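Local coordinates for pesticidal crystal protein Cry2Aa (Bacillus thuringiensis serovar kurstaki, PDB 1I5P), which kills dipteran and lepidopteran larvae by binding to their midgut epithelial cells and promoting colloid-osmotic lysis, at residues Ile69-Leu74 and Val191-Asp196; Arg125-Gln130 and Ser148-Met153; Leu172-Phe177 and Ser220-Asn225; Thr229-Leu234 and Phe288-Trp293. All coordinates share one frame; numbering follows the deposited sequence.

Contact 1 (Ile69-Leu74 and Val191-Asp196)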
loop_
_atom_site.group_PDB
_atom_site.type_symbol
_atom_site.label_atom_id
_atom_site.label_comp_id
_atom_site.label_asym_id
_atom_site.label_seq_id
_atom_site.Cartn_x
_atom_site.Cartn_y
_atom_site.Cartn_z
ATOM N N ILE A 69 -5.206 -14.735 -17.836
ATOM C CA ILE A 69 -5.922 -15.965 -17.532
ATOM C C ILE A 69 -7.026 -15.752 -16.492
ATOM O O ILE A 69 -7.935 -16.572 -16.369
ATOM C CB ILE A 69 -4.945 -17.046 -17.035
ATOM C CG1 ILE A 69 -5.653 -18.398 -16.968
ATOM C CG2 ILE A 69 -4.398 -16.673 -15.667
ATOM C CD1 ILE A 69 -4.699 -19.567 -16.798
ATOM N N GLY A 70 -6.954 -14.639 -15.767
ATOM C CA GLY A 70 -7.946 -14.348 -14.744
ATOM C C GLY A 70 -9.262 -13.790 -15.258
ATOM O O GLY A 70 -9.714 -12.736 -14.810
ATOM N N LYS A 71 -9.884 -14.517 -16.184
ATOM C CA LYS A 71 -11.147 -14.123 -16.785
ATOM C C LYS A 71 -12.331 -14.264 -15.832
ATOM O O LYS A 71 -13.308 -13.520 -15.933
ATOM C CB LYS A 71 -11.422 -14.973 -18.034
ATOM C CG LYS A 71 -10.436 -14.783 -19.177
ATOM C CD LYS A 71 -10.609 -13.428 -19.841
ATOM C CE LYS A 71 -9.748 -13.309 -21.101
ATOM N NZ LYS A 71 -10.052 -12.064 -21.852
ATOM N N ARG A 72 -12.248 -15.220 -14.911
ATOM C CA ARG A 72 -13.334 -15.452 -13.974
ATOM C C ARG A 72 -12.835 -15.394 -12.536
ATOM O O ARG A 72 -11.957 -16.163 -12.130
ATOM C CB ARG A 72 -13.982 -16.808 -14.256
ATOM C CG ARG A 72 -15.304 -17.025 -13.555
ATOM C CD ARG A 72 -15.858 -18.413 -13.855
ATOM N NE ARG A 72 -17.092 -18.677 -13.116
ATOM C CZ ARG A 72 -17.724 -19.846 -13.108
ATOM N NH1 ARG A 72 -17.244 -20.871 -13.801
ATOM N NH2 ARG A 72 -18.840 -19.990 -12.409
ATOM N N ILE A 73 -13.413 -14.479 -11.768
ATOM C CA ILE A 73 -13.016 -14.278 -10.383
ATOM C C ILE A 73 -13.974 -14.837 -9.334
ATOM O O ILE A 73 -13.551 -15.518 -8.403
ATOM C CB ILE A 73 -12.846 -12.764 -10.079
ATOM C CG1 ILE A 73 -11.733 -12.165 -10.938
ATOM C CG2 ILE A 73 -12.536 -12.560 -8.601
ATOM C CD1 ILE A 73 -11.645 -10.638 -10.844
ATOM N N LEU A 74 -15.260 -14.538 -9.491
ATOM C CA LEU A 74 -16.273 -14.927 -8.512
ATOM C C LEU A 74 -16.259 -16.343 -7.943
ATOM O O LEU A 74 -16.409 -16.518 -6.736
ATOM C CB LEU A 74 -17.675 -14.616 -9.044
ATOM C CG LEU A 74 -18.727 -14.500 -7.928
ATOM C CD1 LEU A 74 -18.385 -13.296 -7.045
ATOM C CD2 LEU A 74 -20.124 -14.355 -8.513
ATOM N N VAL A 191 -19.108 -11.198 -15.859
ATOM C CA VAL A 191 -20.097 -11.150 -16.931
ATOM C C VAL A 191 -19.472 -10.563 -18.191
ATOM O O VAL A 191 -19.671 -11.073 -19.294
ATOM C CB VAL A 191 -21.313 -10.281 -16.533
ATOM C CG1 VAL A 191 -22.236 -10.090 -17.735
ATOM C CG2 VAL A 191 -22.063 -10.935 -15.382
ATOM N N ILE A 192 -18.704 -9.494 -18.009
ATOM C CA ILE A 192 -18.043 -8.814 -19.117
ATOM C C ILE A 192 -17.016 -9.684 -19.846
ATOM O O ILE A 192 -17.092 -9.863 -21.066
ATOM C CB ILE A 192 -17.321 -7.537 -18.627
ATOM C CG1 ILE A 192 -18.348 -6.546 -18.061
ATOM C CG2 ILE A 192 -16.519 -6.917 -19.767
ATOM C CD1 ILE A 192 -17.738 -5.340 -17.379
ATOM N N LEU A 193 -16.059 -10.220 -19.093
ATOM C CA LEU A 193 -14.988 -11.032 -19.666
ATOM C C LEU A 193 -15.387 -12.421 -20.158
ATOM O O LEU A 193 -14.640 -13.063 -20.897
ATOM C CB LEU A 193 -13.834 -11.145 -18.662
ATOM C CG LEU A 193 -13.167 -9.808 -18.301
ATOM C CD1 LEU A 193 -12.082 -10.021 -17.253
ATOM C CD2 LEU A 193 -12.584 -9.170 -19.564
ATOM N N ASN A 194 -16.566 -12.878 -19.754
ATOM C CA ASN A 194 -17.066 -14.188 -20.156
ATOM C C ASN A 194 -18.351 -14.048 -20.965
ATOM O O ASN A 194 -19.098 -15.015 -21.132
ATOM C CB ASN A 194 -17.328 -15.039 -18.913
ATOM C CG ASN A 194 -16.055 -15.374 -18.170
ATOM O OD1 ASN A 194 -15.359 -16.323 -18.523
ATOM N ND2 ASN A 194 -15.730 -14.584 -17.150
ATOM N N ALA A 195 -18.594 -12.840 -21.468
ATOM C CA ALA A 195 -19.798 -12.530 -22.238
ATOM C C ALA A 195 -20.116 -13.538 -23.341
ATOM O O ALA A 195 -21.174 -14.162 -23.336
ATOM C CB ALA A 195 -19.681 -11.130 -22.831
ATOM N N ASP A 196 -19.204 -13.684 -24.292
ATOM C CA ASP A 196 -19.416 -14.618 -25.390
ATOM C C ASP A 196 -19.582 -16.046 -24.883
ATOM O O ASP A 196 -20.497 -16.756 -25.294
ATOM C CB ASP A 196 -18.247 -14.540 -26.374
ATOM C CG ASP A 196 -18.176 -13.199 -27.087
ATOM O OD1 ASP A 196 -17.120 -12.895 -27.681
ATOM O OD2 ASP A 196 -19.179 -12.452 -27.056
HETATM O O HOH W 1 -12.878 -12.172 -22.414
#
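With CG of N194 turned beside its own backbone N and anti to the carbonyl carbon (chi1 -66°), the amide points to the 69-74 loop, and ND2 gives a hydrogen bond to the carbonyl oxygen of K71, N194 ND2 to K71 O 2.9 Å. The bond is bent, 134° at the hydrogen, and the donor stands above the carbonyl plane. Residue N194 is the first to leave helical geometry after helix 170-193, and its ND2 also bonds D190 O one turn back. The K71 chain bends about its CB-CG bond (chi2 -71°), which lays it across L193 at about a right angle, with K71 CD 4.1 Å from L193 CB. One water then joins K71 NZ to the carbonyl oxygen of L193; the same ammonium bonds Q265. G70 centres an inverse gamma turn just before. Around this join between the loop linking helices 53-65 and 74-81 and the end of helix 170-193, R72 forms a salt bridge with D132 of helix 107-135, while I192 packs against helix 202-232.

Contact 2 (Arg125-Gln130 and Ser148-Met153)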
loop_
_atom_site.group_PDB
_atom_site.type_symbol
_atom_site.label_atom_id
_atom_site.label_comp_id
_atom_site.label_asym_id
_atom_site.label_seq_id
_atom_site.Cartn_x
_atom_site.Cartn_y
_atom_site.Cartn_z
ATOM N N ARG A 125 -23.083 -18.878 -4.535
ATOM C CA ARG A 125 -22.796 -20.268 -4.861
ATOM C C ARG A 125 -23.802 -20.735 -5.908
ATOM O O ARG A 125 -23.446 -21.431 -6.858
ATOM C CB ARG A 125 -22.904 -21.158 -3.620
ATOM C CG ARG A 125 -22.729 -22.655 -3.919
ATOM C CD ARG A 125 -23.088 -23.494 -2.706
ATOM N NE ARG A 125 -24.313 -23.001 -2.088
ATOM C CZ ARG A 125 -25.529 -23.095 -2.619
ATOM N NH1 ARG A 125 -25.719 -23.686 -3.797
ATOM N NH2 ARG A 125 -26.558 -22.565 -1.977
ATOM N N GLU A 126 -25.059 -20.341 -5.724
ATOM C CA GLU A 126 -26.129 -20.707 -6.647
ATOM C C GLU A 126 -25.836 -20.192 -8.052
ATOM O O GLU A 126 -26.014 -20.917 -9.035
ATOM C CB GLU A 126 -27.468 -20.147 -6.149
ATOM C CG GLU A 126 -28.020 -20.886 -4.933
ATOM C CD GLU A 126 -29.078 -20.092 -4.173
ATOM O OE1 GLU A 126 -29.300 -18.907 -4.505
ATOM O OE2 GLU A 126 -29.677 -20.654 -3.231
ATOM N N PHE A 127 -25.385 -18.943 -8.143
ATOM C CA PHE A 127 -25.064 -18.347 -9.434
ATOM C C PHE A 127 -23.946 -19.106 -10.137
ATOM O O PHE A 127 -24.093 -19.506 -11.292
ATOM C CB PHE A 127 -24.634 -16.887 -9.282
ATOM C CG PHE A 127 -24.082 -16.296 -10.553
ATOM C CD1 PHE A 127 -24.930 -15.956 -11.602
ATOM C CD2 PHE A 127 -22.706 -16.152 -10.729
ATOM C CE1 PHE A 127 -24.422 -15.484 -12.813
ATOM C CE2 PHE A 127 -22.187 -15.681 -11.939
ATOM C CZ PHE A 127 -23.050 -15.347 -12.982
ATOM N N ASN A 128 -22.826 -19.299 -9.446
ATOM C CA ASN A 128 -21.697 -20.003 -10.039
ATOM C C ASN A 128 -22.030 -21.441 -10.436
ATOM O O ASN A 128 -21.557 -21.920 -11.463
ATOM C CB ASN A 128 -20.496 -19.969 -9.092
ATOM C CG ASN A 128 -19.887 -18.581 -8.975
ATOM O OD1 ASN A 128 -19.742 -17.871 -9.968
ATOM N ND2 ASN A 128 -19.516 -18.194 -7.758
ATOM N N GLN A 129 -22.853 -22.117 -9.636
ATOM C CA GLN A 129 -23.249 -23.486 -9.949
ATOM C C GLN A 129 -24.128 -23.502 -11.195
ATOM O O GLN A 129 -24.019 -24.392 -12.036
ATOM C CB GLN A 129 -23.992 -24.120 -8.765
ATOM C CG GLN A 129 -23.056 -24.712 -7.718
ATOM C CD GLN A 129 -23.760 -25.119 -6.434
ATOM O OE1 GLN A 129 -24.926 -24.783 -6.211
ATOM N NE2 GLN A 129 -23.042 -25.830 -5.570
ATOM N N GLN A 130 -25.000 -22.506 -11.307
ATOM C CA GLN A 130 -25.889 -22.393 -12.453
ATOM C C GLN A 130 -25.073 -22.170 -13.722
ATOM O O GLN A 130 -25.372 -22.736 -14.774
ATOM C CB GLN A 130 -26.874 -21.240 -12.241
ATOM C CG GLN A 130 -28.119 -21.640 -11.466
ATOM C CD GLN A 130 -28.836 -20.458 -10.839
ATOM O OE1 GLN A 130 -28.703 -19.323 -11.290
ATOM N NE2 GLN A 130 -29.613 -20.726 -9.797
ATOM N N SER A 148 -30.365 -15.088 -17.296
ATOM C CA SER A 148 -31.400 -15.070 -16.270
ATOM C C SER A 148 -30.785 -15.172 -14.874
ATOM O O SER A 148 -31.268 -14.556 -13.925
ATOM C CB SER A 148 -32.370 -16.231 -16.496
ATOM O OG SER A 148 -33.208 -16.413 -15.370
ATOM N N SER A 149 -29.720 -15.956 -14.756
ATOM C CA SER A 149 -29.038 -16.128 -13.482
ATOM C C SER A 149 -28.263 -14.853 -13.158
ATOM O O SER A 149 -28.094 -14.495 -11.993
ATOM C CB SER A 149 -28.072 -17.313 -13.548
ATOM O OG SER A 149 -28.756 -18.523 -13.830
ATOM N N VAL A 150 -27.797 -14.177 -14.203
ATOM C CA VAL A 150 -27.048 -12.940 -14.051
ATOM C C VAL A 150 -27.971 -11.852 -13.515
ATOM O O VAL A 150 -27.621 -11.145 -12.575
ATOM C CB VAL A 150 -26.438 -12.489 -15.405
ATOM C CG1 VAL A 150 -25.926 -11.056 -15.312
ATOM C CG2 VAL A 150 -25.305 -13.430 -15.795
ATOM N N ASN A 151 -29.150 -11.728 -14.114
ATOM C CA ASN A 151 -30.121 -10.724 -13.687
ATOM C C ASN A 151 -30.570 -10.933 -12.246
ATOM O O ASN A 151 -30.780 -9.973 -11.508
ATOM C CB ASN A 151 -31.347 -10.738 -14.606
ATOM C CG ASN A 151 -31.048 -10.187 -15.982
ATOM O OD1 ASN A 151 -29.955 -9.690 -16.236
ATOM N ND2 ASN A 151 -32.024 -10.264 -16.877
ATOM N N THR A 152 -30.723 -12.189 -11.849
ATOM C CA THR A 152 -31.148 -12.507 -10.494
ATOM C C THR A 152 -30.039 -12.196 -9.485
ATOM O O THR A 152 -30.281 -11.559 -8.455
ATOM C CB THR A 152 -31.530 -13.997 -10.380
ATOM O OG1 THR A 152 -32.548 -14.299 -11.339
ATOM C CG2 THR A 152 -32.053 -14.315 -8.983
ATOM N N MET A 153 -28.826 -12.645 -9.791
ATOM C CA MET A 153 -27.679 -12.423 -8.917
ATOM C C MET A 153 -27.421 -10.930 -8.733
ATOM O O MET A 153 -27.164 -10.468 -7.619
ATOM C CB MET A 153 -26.436 -13.100 -9.508
ATOM C CG MET A 153 -25.186 -13.013 -8.640
ATOM S SD MET A 153 -25.324 -13.918 -7.085
ATOM C CE MET A 153 -25.653 -12.595 -5.917
HETATM O O HOH W 2 -28.563 -16.247 -9.819
#
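F127 packs against V150 and M153 in the apolar part of this contact. Its CG lies anti to the backbone N (chi1 171°), sending the ring across to segment 148-153 of helix 145-160. V150 CG2 sits at the ring edge, near its plane, 3.7 Å from F127 CE1; the two side chains run side by side and point the same way. M153 instead crosses F127 at about a right angle. Its sulfur makes an oblique Met-aromatic contact, 5.3 Å from SD of M153 to the F127 ring centroid, while M153 SD also lies 3.8 Å from F127 CB. The closest approach to the ring is by a backbone oxygen, S149 O, which comes obliquely to 3.5 Å from F127 CD1.

Polar contact follows at the side of the pair. The extended chain of Q130 brings OE1 to the hydroxyl of S149, 2.7 Å between Q130 OE1 and S149 OG. The single hydroxyl proton can go to Q130 OE1 or to S145 O, and the geometry does not settle which. A water donates to S149 O and, weakly, to Q130 OE1.

The helical segments are nearly antiparallel, at 169°. F187 of helix 170-193 meets F127 edge-to-face and touches V150 and M153, extending the apolar layer to a third helix. The chemistry is therefore divided: dispersion and sulfur-aromatic contact hold the buried centre, while at its margin lie a hydroxyl proton with two possible acceptors and a water held mainly by S149 O.

Contact 3 (Leu172-Phe177 and Ser220-Asn225)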
loop_
_atom_site.group_PDB
_atom_site.type_symbol
_atom_site.label_atom_id
_atom_site.label_comp_id
_atom_site.label_asym_id
_atom_site.label_seq_id
_atom_site.Cartn_x
_atom_site.Cartn_y
_atom_site.Cartn_z
ATOM N N LEU A 172 -17.496 0.385 11.294
ATOM C CA LEU A 172 -17.360 -0.952 11.850
ATOM C C LEU A 172 -17.648 -2.040 10.819
ATOM O O LEU A 172 -17.030 -3.103 10.837
ATOM C CB LEU A 172 -18.298 -1.110 13.050
ATOM C CG LEU A 172 -18.272 -2.464 13.763
ATOM C CD1 LEU A 172 -16.830 -2.912 13.962
ATOM C CD2 LEU A 172 -18.995 -2.349 15.103
ATOM N N LEU A 173 -18.584 -1.758 9.921
ATOM C CA LEU A 173 -18.976 -2.703 8.888
ATOM C C LEU A 173 -18.194 -2.528 7.588
ATOM O O LEU A 173 -18.315 -3.339 6.673
ATOM C CB LEU A 173 -20.469 -2.549 8.597
ATOM C CG LEU A 173 -21.428 -2.882 9.744
ATOM C CD1 LEU A 173 -22.835 -2.410 9.405
ATOM C CD2 LEU A 173 -21.414 -4.386 9.988
ATOM N N LEU A 174 -17.388 -1.474 7.506
ATOM C CA LEU A 174 -16.633 -1.202 6.282
ATOM C C LEU A 174 -15.837 -2.410 5.747
ATOM O O LEU A 174 -15.865 -2.678 4.543
ATOM C CB LEU A 174 -15.717 0.007 6.477
ATOM C CG LEU A 174 -15.269 0.716 5.188
ATOM C CD1 LEU A 174 -16.491 1.135 4.357
ATOM C CD2 LEU A 174 -14.418 1.932 5.533
ATOM N N PRO A 175 -15.129 -3.150 6.619
ATOM C CA PRO A 175 -14.372 -4.306 6.129
ATOM C C PRO A 175 -15.313 -5.303 5.460
ATOM O O PRO A 175 -15.031 -5.802 4.380
ATOM C CB PRO A 175 -13.723 -4.856 7.400
ATOM C CG PRO A 175 -13.483 -3.614 8.190
ATOM C CD PRO A 175 -14.813 -2.893 8.034
ATOM N N LEU A 176 -16.445 -5.574 6.095
ATOM C CA LEU A 176 -17.416 -6.509 5.527
ATOM C C LEU A 176 -17.973 -5.970 4.217
ATOM O O LEU A 176 -18.093 -6.703 3.237
ATOM C CB LEU A 176 -18.564 -6.759 6.510
ATOM C CG LEU A 176 -18.285 -7.556 7.790
ATOM C CD1 LEU A 176 -19.612 -7.907 8.457
ATOM C CD2 LEU A 176 -17.519 -8.837 7.463
ATOM N N PHE A 177 -18.313 -4.686 4.194
ATOM C CA PHE A 177 -18.850 -4.099 2.975
ATOM C C PHE A 177 -17.830 -4.205 1.844
ATOM O O PHE A 177 -18.184 -4.481 0.699
ATOM C CB PHE A 177 -19.232 -2.630 3.185
ATOM C CG PHE A 177 -19.618 -1.930 1.910
ATOM C CD1 PHE A 177 -20.869 -2.142 1.336
ATOM C CD2 PHE A 177 -18.694 -1.141 1.231
ATOM C CE1 PHE A 177 -21.192 -1.585 0.103
ATOM C CE2 PHE A 177 -19.006 -0.579 -0.004
ATOM C CZ PHE A 177 -20.259 -0.803 -0.570
ATOM N N SER A 220 -16.417 2.820 -4.222
ATOM C CA SER A 220 -15.130 3.438 -3.907
ATOM C C SER A 220 -15.342 4.692 -3.078
ATOM O O SER A 220 -14.744 4.847 -2.012
ATOM C CB SER A 220 -14.368 3.803 -5.185
ATOM O OG SER A 220 -13.921 2.652 -5.888
ATOM N N ASN A 221 -16.198 5.584 -3.565
ATOM C CA ASN A 221 -16.466 6.824 -2.845
ATOM C C ASN A 221 -17.024 6.558 -1.449
ATOM O O ASN A 221 -16.631 7.217 -0.487
ATOM C CB ASN A 221 -17.428 7.714 -3.641
ATOM C CG ASN A 221 -16.786 8.311 -4.890
ATOM O OD1 ASN A 221 -15.560 8.363 -5.013
ATOM N ND2 ASN A 221 -17.618 8.781 -5.816
ATOM N N TYR A 222 -17.928 5.587 -1.334
ATOM C CA TYR A 222 -18.504 5.262 -0.034
ATOM C C TYR A 222 -17.422 4.850 0.962
ATOM O O TYR A 222 -17.435 5.277 2.117
ATOM C CB TYR A 222 -19.530 4.131 -0.154
ATOM C CG TYR A 222 -20.024 3.646 1.193
ATOM C CD1 TYR A 222 -20.928 4.398 1.947
ATOM C CD2 TYR A 222 -19.541 2.460 1.740
ATOM C CE1 TYR A 222 -21.338 3.977 3.217
ATOM C CE2 TYR A 222 -19.939 2.032 3.005
ATOM C CZ TYR A 222 -20.833 2.788 3.738
ATOM O OH TYR A 222 -21.207 2.344 4.992
ATOM N N CYS A 223 -16.487 4.013 0.515
ATOM C CA CYS A 223 -15.400 3.557 1.382
ATOM C C CYS A 223 -14.491 4.713 1.779
ATOM O O CYS A 223 -14.144 4.872 2.948
ATOM C CB CYS A 223 -14.566 2.479 0.680
ATOM S SG CYS A 223 -15.402 0.901 0.484
ATOM N N ILE A 224 -14.106 5.512 0.792
ATOM C CA ILE A 224 -13.239 6.656 1.037
ATOM C C ILE A 224 -13.890 7.648 1.992
ATOM O O ILE A 224 -13.270 8.077 2.964
ATOM C CB ILE A 224 -12.891 7.361 -0.287
ATOM C CG1 ILE A 224 -12.074 6.406 -1.164
ATOM C CG2 ILE A 224 -12.112 8.656 -0.012
ATOM C CD1 ILE A 224 -11.931 6.857 -2.603
ATOM N N ASN A 225 -15.140 8.004 1.724
ATOM C CA ASN A 225 -15.847 8.947 2.580
ATOM C C ASN A 225 -16.014 8.425 4.009
ATOM O O ASN A 225 -15.817 9.167 4.967
ATOM C CB ASN A 225 -17.219 9.286 1.986
ATOM C CG ASN A 225 -17.116 10.033 0.660
ATOM O OD1 ASN A 225 -16.089 10.636 0.350
ATOM N ND2 ASN A 225 -18.197 10.014 -0.118
#
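One face of the F177 ring receives the edge of Y222, and the ring's own edge receives the sulfur of C223. The aromatic pair is T-shaped, with centroids of the F177 and Y222 rings 5.0 Å apart and planes at 71°; the leading atom is Y222 CD2, 3.5 Å from F177 CE2. C223 SG lies almost in the plane of the phenylalanine, 3.9 Å from F177 CE2, so the thiol meets the rim while the tyrosine covers a face.

Both aromatic residues place CG anti to the backbone N (chi1 172° for F177), which carries each ring out across the gap between the helices. L174 slides past Y222 in the opposite direction. Its two methyl groups divide the work: CD1 of L174 touches Y222 CE2 at 3.8 Å and also meets C223 SG, whereas CD2 of L174 approaches the carbonyl oxygen of C223.

The short axes run at 151° to each other and come within 10.8 Å, a spacing across which these four side chains make the contacts. Helix 170-193 is kinked here: the N atoms of P175, which has no hydrogen, and of L176 make no bond to the turn before. F177 and Y219 also form an edge-to-face pair, and L174 reaches V252 of helix 238-259. The packing of helix 170-193, buried along this segment, against helix 202-232 is part of the alpha-helical bundle that forms the N-terminal domain of the three-domain delta-endotoxins.

Contact 4 (Thr229-Leu234 and Phe288-Trp293)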
loop_
_atom_site.group_PDB
_atom_site.type_symbol
_atom_site.label_atom_id
_atom_site.label_comp_id
_atom_site.label_asym_id
_atom_site.label_seq_id
_atom_site.Cartn_x
_atom_site.Cartn_y
_atom_site.Cartn_z
ATOM N N THR A 229 -14.145 10.443 7.145
ATOM C CA THR A 229 -14.930 11.028 8.226
ATOM C C THR A 229 -14.390 10.563 9.582
ATOM O O THR A 229 -14.231 11.357 10.513
ATOM C CB THR A 229 -16.420 10.629 8.112
ATOM O OG1 THR A 229 -16.975 11.199 6.922
ATOM C CG2 THR A 229 -17.205 11.121 9.322
ATOM N N ALA A 230 -14.101 9.271 9.683
ATOM C CA ALA A 230 -13.588 8.700 10.925
ATOM C C ALA A 230 -12.179 9.186 11.230
ATOM O O ALA A 230 -11.850 9.486 12.380
ATOM C CB ALA A 230 -13.598 7.181 10.840
ATOM N N PHE A 231 -11.346 9.254 10.195
ATOM C CA PHE A 231 -9.972 9.695 10.361
ATOM C C PHE A 231 -9.920 11.132 10.883
ATOM O O PHE A 231 -9.036 11.476 11.670
ATOM C CB PHE A 231 -9.216 9.591 9.031
ATOM C CG PHE A 231 -7.721 9.627 9.179
ATOM C CD1 PHE A 231 -7.010 8.468 9.480
ATOM C CD2 PHE A 231 -7.027 10.826 9.055
ATOM C CE1 PHE A 231 -5.622 8.503 9.656
ATOM C CE2 PHE A 231 -5.649 10.875 9.231
ATOM C CZ PHE A 231 -4.941 9.711 9.533
ATOM N N ARG A 232 -10.859 11.974 10.451
ATOM C CA ARG A 232 -10.881 13.364 10.902
ATOM C C ARG A 232 -11.195 13.487 12.394
ATOM O O ARG A 232 -10.895 14.508 13.009
ATOM C CB ARG A 232 -11.905 14.182 10.116
ATOM C CG ARG A 232 -11.538 14.507 8.677
ATOM C CD ARG A 232 -12.532 15.520 8.101
ATOM N NE ARG A 232 -12.292 16.893 8.557
ATOM C CZ ARG A 232 -13.196 17.869 8.488
ATOM N NH1 ARG A 232 -14.404 17.622 7.994
ATOM N NH2 ARG A 232 -12.892 19.097 8.894
ATOM N N GLY A 233 -11.804 12.452 12.966
ATOM C CA GLY A 233 -12.136 12.477 14.379
ATOM C C GLY A 233 -11.050 11.880 15.256
ATOM O O GLY A 233 -11.207 11.766 16.475
ATOM N N LEU A 234 -9.934 11.498 14.646
ATOM C CA LEU A 234 -8.838 10.903 15.405
ATOM C C LEU A 234 -7.995 11.898 16.199
ATOM O O LEU A 234 -7.761 13.036 15.783
ATOM C CB LEU A 234 -7.899 10.122 14.482
ATOM C CG LEU A 234 -8.266 8.710 14.012
ATOM C CD1 LEU A 234 -7.195 8.215 13.055
ATOM C CD2 LEU A 234 -8.383 7.777 15.202
ATOM N N PHE A 288 -1.639 12.940 18.029
ATOM C CA PHE A 288 -1.810 13.634 16.755
ATOM C C PHE A 288 -3.244 13.601 16.260
ATOM O O PHE A 288 -4.020 12.704 16.608
ATOM C CB PHE A 288 -0.913 13.015 15.671
ATOM C CG PHE A 288 0.546 12.977 16.029
ATOM C CD1 PHE A 288 1.086 11.877 16.689
ATOM C CD2 PHE A 288 1.380 14.050 15.720
ATOM C CE1 PHE A 288 2.434 11.842 17.035
ATOM C CE2 PHE A 288 2.732 14.024 16.064
ATOM C CZ PHE A 288 3.256 12.917 16.724
ATOM N N THR A 289 -3.577 14.583 15.430
ATOM C CA THR A 289 -4.894 14.690 14.828
ATOM C C THR A 289 -4.720 14.604 13.311
ATOM O O THR A 289 -3.596 14.654 12.804
ATOM C CB THR A 289 -5.567 16.032 15.183
ATOM O OG1 THR A 289 -4.773 17.113 14.679
ATOM C CG2 THR A 289 -5.705 16.172 16.691
ATOM N N ALA A 290 -5.831 14.478 12.593
ATOM C CA ALA A 290 -5.803 14.373 11.138
ATOM C C ALA A 290 -5.053 15.519 10.459
ATOM O O ALA A 290 -4.410 15.324 9.427
ATOM C CB ALA A 290 -7.229 14.293 10.600
ATOM N N GLN A 291 -5.132 16.714 11.034
ATOM C CA GLN A 291 -4.456 17.874 10.458
ATOM C C GLN A 291 -2.936 17.692 10.445
ATOM O O GLN A 291 -2.236 18.317 9.649
ATOM C CB GLN A 291 -4.826 19.144 11.232
ATOM C CG GLN A 291 -6.241 19.652 10.950
ATOM C CD GLN A 291 -6.578 20.936 11.703
ATOM O OE1 GLN A 291 -7.594 21.579 11.432
ATOM N NE2 GLN A 291 -5.729 21.308 12.659
ATOM N N ASN A 292 -2.444 16.825 11.324
ATOM C CA ASN A 292 -1.016 16.540 11.427
ATOM C C ASN A 292 -0.570 15.449 10.460
ATOM O O ASN A 292 0.621 15.295 10.197
ATOM C CB ASN A 292 -0.663 16.050 12.834
ATOM C CG ASN A 292 -1.121 16.992 13.920
ATOM O OD1 ASN A 292 -1.439 16.557 15.025
ATOM N ND2 ASN A 292 -1.144 18.285 13.624
ATOM N N TRP A 293 -1.527 14.685 9.950
ATOM C CA TRP A 293 -1.216 13.567 9.069
ATOM C C TRP A 293 -0.428 13.935 7.814
ATOM O O TRP A 293 0.569 13.283 7.503
ATOM C CB TRP A 293 -2.502 12.815 8.690
ATOM C CG TRP A 293 -2.260 11.571 7.875
ATOM C CD1 TRP A 293 -2.886 11.221 6.712
ATOM C CD2 TRP A 293 -1.291 10.545 8.133
ATOM N NE1 TRP A 293 -2.358 10.047 6.223
ATOM C CE2 TRP A 293 -1.379 9.611 7.074
ATOM C CE3 TRP A 293 -0.354 10.327 9.150
ATOM C CZ2 TRP A 293 -0.563 8.472 7.003
ATOM C CZ3 TRP A 293 0.461 9.190 9.081
ATOM C CH2 TRP A 293 0.348 8.282 8.012
HETATM O O HOH W 3 -8.405 14.673 13.906
#
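From helix 202-232 the chain passes through G233 to L234, whose carbonyl oxygen lies 3.4 Å from T289 CA in a CA-H...O contact with 150° at the hydrogen, and a water bridges the two backbones, donating to the carbonyl oxygens of R232 and L234 and accepting from the amide of A290.

Among the side chains, F231 leads. With CG anti to the backbone N (chi1 -163°), its ring reaches W293 in an edge-to-face contact, the F231 edge over one face of the indole. F231 CZ lies 3.7 Å from W293 CG, and the planes of the phenyl and five-membered rings meet at 60°. The indole nitrogen NE1 bonds E514.

Here the N-terminal helical domain of the delta-endotoxin meets the middle domain, the beta prism: beyond L234 the chain enters strand 235-237, which pairs antiparallel with strand 287-289, and F288 shares backbone hydrogen bonds with T236.

The methyl of A290 packs against F231 and R232, with A290 CB 3.5 Å from F231 O and 3.8 Å from R232 CA. T289 N donates a nearly straight hydrogen bond to N292 OD1, 2.9 Å long, which closes the turn from T289 to N292; the donor stands above the plane of the side-chain carbonyl.

In the fold
Contacts 2 and 3 are buried helix-to-helix joins, whereas contacts 1 and 4 are only partly buried and lie where helices end. Contacts 1 and 3 share helix 170-193, and contacts 3 and 4 share helix 202-232, so three of the four involve these two helices. Contacts 1 and 2 touch, through L74 with F127 and V191 with V150, and contact 2 is nested in the chain loop that contact 1 closes. Chemistry largely follows place: aromatic, aliphatic and sulfur groups dominate the buried pair, and backbone carbonyls and bridging waters the helix ends, although contact 2 also holds a water and contact 4 an aromatic pair. Contact 4, whose centre is about 40 Å from that of contact 1, is the one between the helical and middle domains.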